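Local coordinates for Ycf54-like protein (Synechocystis sp. PCC 6803, PDB 5M2P) that probably serves as a component or accessory factor of magnesium protoporphyrin IX monomethyl ester cyclase, and is required for protochlorophyllide formation in chlorophyll biosynthesis, at residues A10-S13 with Q14-L18; A62-P65 with E66-A70; S77-V80 with W81-L84; F94-S98 with D99-D103. One frame throughout, in Å; residues are numbered along the deposited sequence.

Contact 1. Residues A10-S13 with Q14-L18; sequences ALAS and QKFLL
S13 grips the first turn of the helix 14-18 with two oxygens at once. Its hydroxyl OG accepts from F16 N at 2.9 Å, while its carbonyl O takes L17 N at 3.1 Å along a nearly straight line, 169°. A chi1 of 69° tucks OG back over the main chain, so the hydroxyl hangs over the start of the helix and comes within 3.1 Å of F16 CB. This is an N-cap: S13 ends strand 5-13 and at the same residue caps the helix, whose axis leaves that of the short strand at 93°. On the inner side A12 completes the packing. Its CB meets F16 CD2 at 4.0 Å, at the edge of the ring and near its plane, and lies 4.4 Å from L17 CB. L17 itself is buried against V69 of strand 68-73, F23 and L86. The outer side is much looser, and K15 is its loose member: it brings only its CB near the cap, 3.9 Å from S13 OG, before the extended chain leads off into solvent. Q14 also leaves the cap beyond CB, but its amide is tied down, NE2 donating to N68 O on the neighbouring strand.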
loop_
_atom_site.group_PDB
_atom_site.type_symbol
_atom_site.label_atom_id
_atom_site.label_comp_id
_atom_site.label_asym_id
_atom_site.label_seq_id
_atom_site.Cartn_x
_atom_site.Cartn_y
_atom_site.Cartn_z
ATOM N N ALA A 10 1.074 -3.106 -2.339
ATOM C CA ALA A 10 2.271 -3.047 -3.171
ATOM C C ALA A 10 3.301 -2.230 -2.382
ATOM O O ALA A 10 3.051 -1.074 -2.083
ATOM C CB ALA A 10 1.956 -2.381 -4.511
ATOM N N LEU A 11 4.427 -2.849 -2.056
ATOM C CA LEU A 11 5.478 -2.228 -1.258
ATOM C C LEU A 11 6.651 -1.848 -2.137
ATOM O O LEU A 11 7.148 -2.671 -2.887
ATOM C CB LEU A 11 5.940 -3.223 -0.211
ATOM C CG LEU A 11 6.928 -2.666 0.814
ATOM C CD1 LEU A 11 6.226 -1.831 1.849
ATOM C CD2 LEU A 11 7.629 -3.815 1.491
ATOM N N ALA A 12 7.069 -0.600 -2.036
ATOM C CA ALA A 12 8.165 -0.046 -2.788
ATOM C C ALA A 12 9.206 0.526 -1.815
ATOM O O ALA A 12 8.914 0.768 -0.647
ATOM C CB ALA A 12 7.657 1.116 -3.635
ATOM N N SER A 13 10.393 0.821 -2.336
ATOM C CA SER A 13 11.325 1.670 -1.609
ATOM C C SER A 13 10.841 3.114 -1.722
ATOM O O SER A 13 10.207 3.510 -2.684
ATOM C CB SER A 13 12.744 1.539 -2.163
ATOM O OG SER A 13 12.826 2.119 -3.462
ATOM N N GLN A 14 11.175 3.933 -0.719
ATOM C CA GLN A 14 10.907 5.363 -0.810
ATOM C C GLN A 14 11.639 5.990 -1.999
ATOM O O GLN A 14 11.086 6.802 -2.700
ATOM C CB GLN A 14 11.239 6.035 0.525
ATOM C CG GLN A 14 10.249 5.553 1.604
ATOM C CD GLN A 14 10.557 6.102 2.972
ATOM O OE1 GLN A 14 11.181 7.165 3.101
ATOM N NE2 GLN A 14 10.134 5.381 3.987
ATOM N N LYS A 15 12.886 5.558 -2.212
ATOM C CA LYS A 15 13.694 6.007 -3.332
ATOM C C LYS A 15 13.008 5.778 -4.695
ATOM O O LYS A 15 12.909 6.661 -5.546
ATOM C CB LYS A 15 15.041 5.265 -3.260
ATOM C CG LYS A 15 16.083 5.606 -4.307
ATOM C CD LYS A 15 17.328 4.730 -4.131
ATOM C CE LYS A 15 18.457 5.122 -5.089
ATOM N NZ LYS A 15 19.782 4.610 -4.647
ATOM N N PHE A 16 12.484 4.569 -4.882
ATOM C CA PHE A 16 11.818 4.219 -6.125
ATOM C C PHE A 16 10.566 5.016 -6.339
ATOM O O PHE A 16 10.322 5.564 -7.429
ATOM C CB PHE A 16 11.518 2.718 -6.157
ATOM C CG PHE A 16 10.629 2.297 -7.303
ATOM C CD1 PHE A 16 11.138 2.151 -8.555
ATOM C CD2 PHE A 16 9.297 2.049 -7.119
ATOM C CE1 PHE A 16 10.340 1.766 -9.600
ATOM C CE2 PHE A 16 8.494 1.641 -8.170
ATOM C CZ PHE A 16 9.018 1.552 -9.408
ATOM N N LEU A 17 9.721 5.074 -5.309
ATOM C CA LEU A 17 8.463 5.743 -5.506
ATOM C C LEU A 17 8.658 7.258 -5.811
ATOM O O LEU A 17 7.876 7.871 -6.527
ATOM C CB LEU A 17 7.570 5.484 -4.313
ATOM C CG LEU A 17 6.109 5.578 -4.619
ATOM C CD1 LEU A 17 5.706 4.546 -5.650
ATOM C CD2 LEU A 17 5.358 5.400 -3.330
ATOM N N LEU A 18 9.755 7.839 -5.316
ATOM C CA LEU A 18 10.098 9.228 -5.650
ATOM C C LEU A 18 10.490 9.455 -7.123
ATOM O O LEU A 18 10.428 10.561 -7.626
ATOM C CB LEU A 18 11.219 9.721 -4.732
ATOM C CG LEU A 18 10.765 10.043 -3.317
ATOM C CD1 LEU A 18 11.947 9.974 -2.362
ATOM C CD2 LEU A 18 10.096 11.412 -3.300
#

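Contact 2. Residues A62-P65 with E66-A70; sequences AKAP and EKNVA. With SO4 (sulfate ion), chain B.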
loop_
_atom_site.group_PDB
_atom_site.type_symbol
_atom_site.label_atom_id
_atom_site.label_comp_id
_atom_site.label_asym_id
_atom_site.label_seq_id
_atom_site.Cartn_x
_atom_site.Cartn_y
_atom_site.Cartn_z
ATOM N N ALA A 62 11.648 -9.567 5.048
ATOM C CA ALA A 62 12.996 -10.044 4.737
ATOM C C ALA A 62 13.514 -9.618 3.371
ATOM O O ALA A 62 14.707 -9.596 3.132
ATOM C CB ALA A 62 13.030 -11.553 4.829
ATOM N N LYS A 63 12.608 -9.336 2.449
ATOM C CA LYS A 63 12.952 -8.858 1.110
ATOM C C LYS A 63 12.927 -7.331 0.969
ATOM O O LYS A 63 13.355 -6.833 -0.067
ATOM C CB LYS A 63 11.997 -9.471 0.077
ATOM C CG LYS A 63 12.121 -10.976 -0.079
ATOM C CD LYS A 63 11.032 -11.628 -0.915
ATOM C CE LYS A 63 11.428 -13.033 -1.309
ATOM N NZ LYS A 63 10.365 -13.802 -1.995
ATOM N N ALA A 64 12.411 -6.596 1.962
ATOM C CA ALA A 64 11.994 -5.205 1.784
ATOM C C ALA A 64 13.138 -4.213 1.824
ATOM O O ALA A 64 14.089 -4.408 2.598
ATOM C CB ALA A 64 10.991 -4.834 2.878
ATOM N N PRO A 65 13.002 -3.096 1.076
ATOM C CA PRO A 65 13.894 -1.930 1.258
ATOM C C PRO A 65 13.899 -1.420 2.707
ATOM O O PRO A 65 12.887 -1.545 3.418
ATOM C CB PRO A 65 13.302 -0.847 0.350
ATOM C CG PRO A 65 12.394 -1.556 -0.573
ATOM C CD PRO A 65 11.941 -2.817 0.101
ATOM N N GLU A 66 15.001 -0.792 3.104
ATOM C CA GLU A 66 15.114 -0.216 4.452
ATOM C C GLU A 66 14.075 0.894 4.676
ATOM O O GLU A 66 13.462 0.974 5.765
ATOM C CB GLU A 66 16.545 0.298 4.680
ATOM C CG GLU A 66 16.832 0.900 6.043
ATOM C CD GLU A 66 18.223 1.489 6.071
ATOM O OE1 GLU A 66 19.134 0.847 5.504
ATOM O OE2 GLU A 66 18.395 2.595 6.622
ATOM N N LYS A 67 13.926 1.783 3.704
ATOM C CA LYS A 67 12.990 2.887 3.787
ATOM C C LYS A 67 11.946 2.532 2.748
ATOM O O LYS A 67 12.227 2.533 1.542
ATOM C CB LYS A 67 13.670 4.225 3.484
ATOM C CG LYS A 67 14.731 4.598 4.510
ATOM C CD LYS A 67 14.966 6.100 4.583
ATOM C CE LYS A 67 16.037 6.579 3.625
ATOM N NZ LYS A 67 16.623 7.900 4.030
ATOM N N ASN A 68 10.775 2.146 3.237
ATOM C CA ASN A 68 9.745 1.609 2.371
ATOM C C ASN A 68 8.429 2.350 2.505
ATOM O O ASN A 68 8.240 3.173 3.403
ATOM C CB ASN A 68 9.615 0.104 2.573
ATOM C CG ASN A 68 9.386 -0.283 4.005
ATOM O OD1 ASN A 68 8.369 0.042 4.596
ATOM N ND2 ASN A 68 10.313 -1.056 4.549
ATOM N N VAL A 69 7.531 2.050 1.578
ATOM C CA VAL A 69 6.278 2.763 1.442
ATOM C C VAL A 69 5.330 1.831 0.697
ATOM O O VAL A 69 5.739 1.191 -0.271
ATOM C CB VAL A 69 6.429 4.096 0.685
ATOM C CG1 VAL A 69 7.249 3.937 -0.568
ATOM C CG2 VAL A 69 5.085 4.771 0.406
ATOM N N ALA A 70 4.105 1.701 1.202
ATOM C CA ALA A 70 3.120 0.838 0.563
ATOM C C ALA A 70 1.972 1.612 -0.032
ATOM O O ALA A 70 1.468 2.580 0.545
ATOM C CB ALA A 70 2.570 -0.171 1.577
HETATM S S SO4 B . 17.656 -0.572 0.174
HETATM O O1 SO4 B . 18.860 0.249 -0.110
HETATM O O2 SO4 B . 17.820 -1.897 -0.452
HETATM O O3 SO4 B . 17.466 -0.727 1.639
HETATM O O4 SO4 B . 16.460 0.076 -0.398
#
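Two hydrogen bonds use the two ends of the peptide link between P65 and E66. On the carbonyl side, N68 reaches back with its amide: ND2 donates to P65 O at 2.9 Å, with an N-H...O angle of 165°. The donor lies almost on the extension of the P65 C=O bond, and the acceptor sits only 9° out of the N68 amide plane, so the bond is well aligned from both ends. What brings the amide there is its chi1 of 54°, which folds the side chain back over the turn. On the other end, E66 N donates to O3 of a sulfate ion, probably from the crystallisation liquor, at 2.9 Å.

The remaining contacts are van der Waals touches of carbon on polar atoms. A64 CB stands 4.2 Å from N68 ND2, and P65 CB comes within 3.4 Å of sulfate O4. The side chain of E66 runs out extended, away from the turn.

The turn joins helix 58-63 to strand 68-73, and Q48, just past strand 43-47, bonds to both E66 O (through NE2) and N68 N (through OE1). With its carbonyl and amide each taken by a partner, the P65-E66 peptide would be fixed in its rotation. The one hydrogen bond from this turn to the sulfate comes from a backbone N-H, not from a charged side chain, and the anion's charge would probably polarise that peptide further.

Contact 3. Residues S77-V80 with W81-L84; sequences SFIV and WVKL
F78 and W81 stand next to each other on one flank of the helix, F78 CE1 touching W81 CE3 at 3.5 Å. Both have CG anti to the backbone N, which sends the rings off in the same direction. Their planes are 27° apart, but with centroids 5.4 Å apart little of one ring covers the other. V82 approaches F78 differently: its CG2 sits over a face of the phenyl ring in a CH-pi contact, 4.0 Å from the centroid.

Beneath these side chains the backbone polar groups are paired in the i to i+4 pattern of an alpha-helix, here the middle of helix 76-86. All four backbone N-H groups of 81-84 are satisfied by carbonyls of 77-80. W81 N donates to S77 O at 3.1 Å, and K83 N to I79 O at 3.0 Å. L84 N reaches V80 O over 3.1 Å. The bond from V82 N to F78 O is 2.9 Å long and lies in the carbonyl plane; in the other three the donor is tilted out of that plane. F78 O has further company, since it also lies at the edge of the W81 ring, in its plane, and V82 CG2 packs against it.

The polar side chains look elsewhere for partners. K83 NZ forms a salt bridge with E87. S77 OG reaches N75 OD1 in one of its two conformers, so that bond is doubtful. On the outer flank V80 CG1 meets L84 CD1 at 4.1 Å, while F78, I79 and V82 face inward, toward I71 and S73 of strand 68-73, Y8 and A10 of strand 5-13, and F23 and L27 of helix 21-36.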
loop_
_atom_site.group_PDB
_atom_site.type_symbol
_atom_site.label_atom_id
_atom_site.label_comp_id
_atom_site.label_asym_id
_atom_site.label_seq_id
_atom_site.Cartn_x
_atom_site.Cartn_y
_atom_site.Cartn_z
ATOM N N SER A 77 -8.350 -5.218 -7.407
ATOM C CA SER A 77 -8.046 -4.905 -8.788
ATOM C C SER A 77 -7.195 -3.650 -8.908
ATOM O O SER A 77 -6.398 -3.542 -9.834
ATOM C CB SER A 77 -9.315 -4.802 -9.602
ATOM O OG SER A 77 -10.130 -3.734 -9.212
ATOM N N PHE A 78 -7.305 -2.728 -7.956
ATOM C CA PHE A 78 -6.483 -1.540 -7.954
ATOM C C PHE A 78 -5.025 -1.912 -7.725
ATOM O O PHE A 78 -4.127 -1.413 -8.396
ATOM C CB PHE A 78 -6.985 -0.530 -6.917
ATOM C CG PHE A 78 -6.137 0.689 -6.841
ATOM C CD1 PHE A 78 -6.033 1.538 -7.929
ATOM C CD2 PHE A 78 -5.409 0.987 -5.700
ATOM C CE1 PHE A 78 -5.241 2.656 -7.883
ATOM C CE2 PHE A 78 -4.609 2.128 -5.654
ATOM C CZ PHE A 78 -4.534 2.957 -6.756
ATOM N N ILE A 79 -4.768 -2.837 -6.811
ATOM C CA ILE A 79 -3.389 -3.252 -6.552
ATOM C C ILE A 79 -2.811 -4.063 -7.702
ATOM O O ILE A 79 -1.639 -3.969 -7.974
ATOM C CB ILE A 79 -3.254 -3.925 -5.166
ATOM C CG1 ILE A 79 -3.666 -2.948 -4.055
ATOM C CG2 ILE A 79 -1.837 -4.417 -4.937
ATOM C CD1 ILE A 79 -2.802 -1.725 -3.945
ATOM N N VAL A 80 -3.640 -4.820 -8.416
ATOM C CA VAL A 80 -3.182 -5.499 -9.614
ATOM C C VAL A 80 -2.650 -4.447 -10.599
ATOM O O VAL A 80 -1.566 -4.613 -11.182
ATOM C CB VAL A 80 -4.330 -6.321 -10.259
ATOM C CG1 VAL A 80 -3.932 -6.804 -11.647
ATOM C CG2 VAL A 80 -4.684 -7.486 -9.357
ATOM N N TRP A 81 -3.402 -3.370 -10.776
ATOM C CA TRP A 81 -2.990 -2.261 -11.646
ATOM C C TRP A 81 -1.703 -1.627 -11.144
ATOM O O TRP A 81 -0.800 -1.374 -11.910
ATOM C CB TRP A 81 -4.084 -1.196 -11.782
ATOM C CG TRP A 81 -3.600 0.076 -12.445
ATOM C CD1 TRP A 81 -3.419 0.282 -13.769
ATOM C CD2 TRP A 81 -3.151 1.271 -11.776
ATOM N NE1 TRP A 81 -2.891 1.530 -13.978
ATOM C CE2 TRP A 81 -2.716 2.157 -12.769
ATOM C CE3 TRP A 81 -3.070 1.665 -10.427
ATOM C CZ2 TRP A 81 -2.213 3.410 -12.474
ATOM C CZ3 TRP A 81 -2.585 2.909 -10.136
ATOM C CH2 TRP A 81 -2.168 3.775 -11.151
ATOM N N VAL A 82 -1.621 -1.384 -9.846
ATOM C CA VAL A 82 -0.414 -0.755 -9.304
ATOM C C VAL A 82 0.813 -1.604 -9.626
ATOM O O VAL A 82 1.870 -1.076 -10.012
ATOM C CB VAL A 82 -0.518 -0.535 -7.771
ATOM C CG1 VAL A 82 0.815 -0.115 -7.188
ATOM C CG2 VAL A 82 -1.599 0.476 -7.409
ATOM N N LYS A 83 0.697 -2.922 -9.461
ATOM C CA LYS A 83 1.835 -3.788 -9.759
ATOM C C LYS A 83 2.232 -3.703 -11.230
ATOM O O LYS A 83 3.398 -3.681 -11.572
ATOM C CB LYS A 83 1.556 -5.226 -9.303
ATOM C CG LYS A 83 2.502 -6.284 -9.862
ATOM C CD LYS A 83 3.995 -6.183 -9.570
ATOM C CE LYS A 83 4.727 -7.267 -10.371
ATOM N NZ LYS A 83 6.216 -7.251 -10.224
ATOM N N LEU A 84 1.250 -3.730 -12.128
ATOM C CA LEU A 84 1.548 -3.698 -13.556
ATOM C C LEU A 84 2.099 -2.340 -13.967
ATOM O O LEU A 84 2.874 -2.251 -14.911
ATOM C CB LEU A 84 0.280 -4.017 -14.331
ATOM C CG LEU A 84 -0.219 -5.438 -14.185
ATOM C CD1 LEU A 84 -1.592 -5.477 -14.807
ATOM C CD2 LEU A 84 0.707 -6.460 -14.831
#

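Contact 4. Residues F94-S98 with D99-D103; sequences FEAPS and DAIPD
I101 lays its CD1 against the F94 ring, 3.5 Å from CD1 of the phenylalanine, approaching obliquely. Its CG2 branch meets A96 CB at 4.0 Å, so the two ends of the isoleucine rest on two residues of the strand. CG1 runs anti to the carbonyl carbon (chi1 -48°) with CD1 extended beyond it, which carries the methyl out to the phenyl ring.

S98 closes the turn by reciprocal bonds with I101. S98 N donates to I101 O at 3.0 Å, though from well above the carbonyl plane, 63° out of it. In return I101 N gives its hydrogen to S98 OG at 2.9 Å, with a further weak bond to S98 O. Residues 98-101 thus form a type I beta-turn in which the serine hydroxyl at the first position helps to satisfy the N-H of the buried fourth. P97, entered through a cis peptide bond, adds a CA-H...O contact to I101 O, 3.3 Å from its CA. P97 CB also packs 3.6 Å from P102 O.

The turn doubles the chain back at the end of strand 90-96, an outer strand of the sheet. F94 and A96 pair with Y7 and A5 of strand 5-13; F51 meets the F94 ring, and A54 touches I101 from a loop.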
loop_
_atom_site.group_PDB
_atom_site.type_symbol
_atom_site.label_atom_id
_atom_site.label_comp_id
_atom_site.label_asym_id
_atom_site.label_seq_id
_atom_site.Cartn_x
_atom_site.Cartn_y
_atom_site.Cartn_z
ATOM N N PHE A 94 -3.268 -9.175 3.471
ATOM C CA PHE A 94 -3.406 -9.510 4.884
ATOM C C PHE A 94 -4.799 -9.134 5.351
ATOM O O PHE A 94 -5.459 -8.294 4.761
ATOM C CB PHE A 94 -2.348 -8.807 5.749
ATOM C CG PHE A 94 -2.356 -7.315 5.651
ATOM C CD1 PHE A 94 -3.213 -6.558 6.417
ATOM C CD2 PHE A 94 -1.487 -6.651 4.807
ATOM C CE1 PHE A 94 -3.209 -5.172 6.351
ATOM C CE2 PHE A 94 -1.467 -5.265 4.735
ATOM C CZ PHE A 94 -2.325 -4.510 5.479
ATOM N N GLU A 95 -5.265 -9.768 6.417
ATOM C CA GLU A 95 -6.520 -9.424 7.041
ATOM C C GLU A 95 -6.254 -8.466 8.220
ATOM O O GLU A 95 -5.269 -8.606 8.970
ATOM C CB GLU A 95 -7.237 -10.680 7.548
ATOM C CG GLU A 95 -7.343 -11.800 6.532
ATOM C CD GLU A 95 -8.303 -11.491 5.427
ATOM O OE1 GLU A 95 -9.470 -11.157 5.746
ATOM O OE2 GLU A 95 -7.894 -11.609 4.240
ATOM N N ALA A 96 -7.153 -7.514 8.433
ATOM C CA ALA A 96 -7.033 -6.579 9.555
ATOM C C ALA A 96 -8.392 -5.989 9.863
ATOM O O ALA A 96 -9.255 -5.954 8.979
ATOM C CB ALA A 96 -6.057 -5.469 9.231
ATOM N N PRO A 97 -8.594 -5.493 11.095
ATOM C CA PRO A 97 -7.646 -5.510 12.190
ATOM C C PRO A 97 -7.443 -6.883 12.797
ATOM O O PRO A 97 -8.363 -7.682 12.858
ATOM C CB PRO A 97 -8.311 -4.613 13.232
ATOM C CG PRO A 97 -9.759 -4.829 13.012
ATOM C CD PRO A 97 -9.868 -4.879 11.508
ATOM N N SER A 98 -6.233 -7.114 13.267
ATOM C CA SER A 98 -5.853 -8.317 13.984
ATOM C C SER A 98 -4.891 -7.912 15.128
ATOM O O SER A 98 -4.467 -6.747 15.220
ATOM C CB SER A 98 -5.154 -9.278 13.023
ATOM O OG SER A 98 -3.903 -8.715 12.629
ATOM N N ASP A 99 -4.491 -8.874 15.951
ATOM C CA ASP A 99 -3.498 -8.587 16.983
ATOM C C ASP A 99 -2.222 -8.047 16.373
ATOM O O ASP A 99 -1.647 -7.085 16.878
ATOM C CB ASP A 99 -3.131 -9.831 17.807
ATOM C CG ASP A 99 -4.121 -10.140 18.855
ATOM O OD1 ASP A 99 -5.269 -9.642 18.792
ATOM O OD2 ASP A 99 -3.726 -10.874 19.790
ATOM N N ALA A 100 -1.782 -8.684 15.281
ATOM C CA ALA A 100 -0.534 -8.340 14.646
ATOM C C ALA A 100 -0.642 -7.058 13.836
ATOM O O ALA A 100 0.362 -6.363 13.654
ATOM C CB ALA A 100 -0.051 -9.471 13.757
ATOM N N ILE A 101 -1.828 -6.761 13.306
ATOM C CA ILE A 101 -2.075 -5.569 12.470
ATOM C C ILE A 101 -3.331 -4.854 12.988
ATOM O O ILE A 101 -4.406 -4.941 12.401
ATOM C CB ILE A 101 -2.229 -5.928 10.974
ATOM C CG1 ILE A 101 -1.088 -6.853 10.529
ATOM C CG2 ILE A 101 -2.298 -4.649 10.162
ATOM C CD1 ILE A 101 -1.205 -7.376 9.128
ATOM N N PRO A 102 -3.204 -4.176 14.117
ATOM C CA PRO A 102 -4.359 -3.516 14.682
ATOM C C PRO A 102 -4.804 -2.318 13.849
ATOM O O PRO A 102 -5.970 -1.963 13.894
ATOM C CB PRO A 102 -3.890 -3.101 16.085
ATOM C CG PRO A 102 -2.396 -3.024 15.966
ATOM C CD PRO A 102 -2.026 -4.109 15.005
ATOM N N ASP A 103 -3.877 -1.717 13.099
ATOM C CA ASP A 103 -4.174 -0.573 12.252
ATOM C C ASP A 103 -3.455 -0.775 10.930
ATOM O O ASP A 103 -2.230 -0.620 10.845
ATOM C CB ASP A 103 -3.689 0.720 12.899
ATOM C CG ASP A 103 -4.007 1.943 12.066
ATOM O OD1 ASP A 103 -4.478 1.803 10.907
ATOM O OD2 ASP A 103 -3.769 3.055 12.580
#

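In the fold
All four are local contacts, but they differ in place. Contacts 1, 3 and 4 are each partly buried; contact 3 turns F78, I79 and V82 inward and leaves S77, V80 and L84 outside, with aromatic and aliphatic packing over ordinary helical bonding. Contact 2 is a surface turn braced by a side-chain amide, with a sulfate bound at its backbone N-H. In contacts 1 and 4 a serine hydroxyl accepts a backbone N-H, at a helix start in one and in a beta-turn in the other. Contacts 1 and 2 touch through neighbouring strands 5-13 and 68-73, with A12 N probably bonded to V69 O. Contact 1 also packs A10 on V82 of contact 3. Contact 4 touches none of them, its centre about 23 Å from that of contact 1.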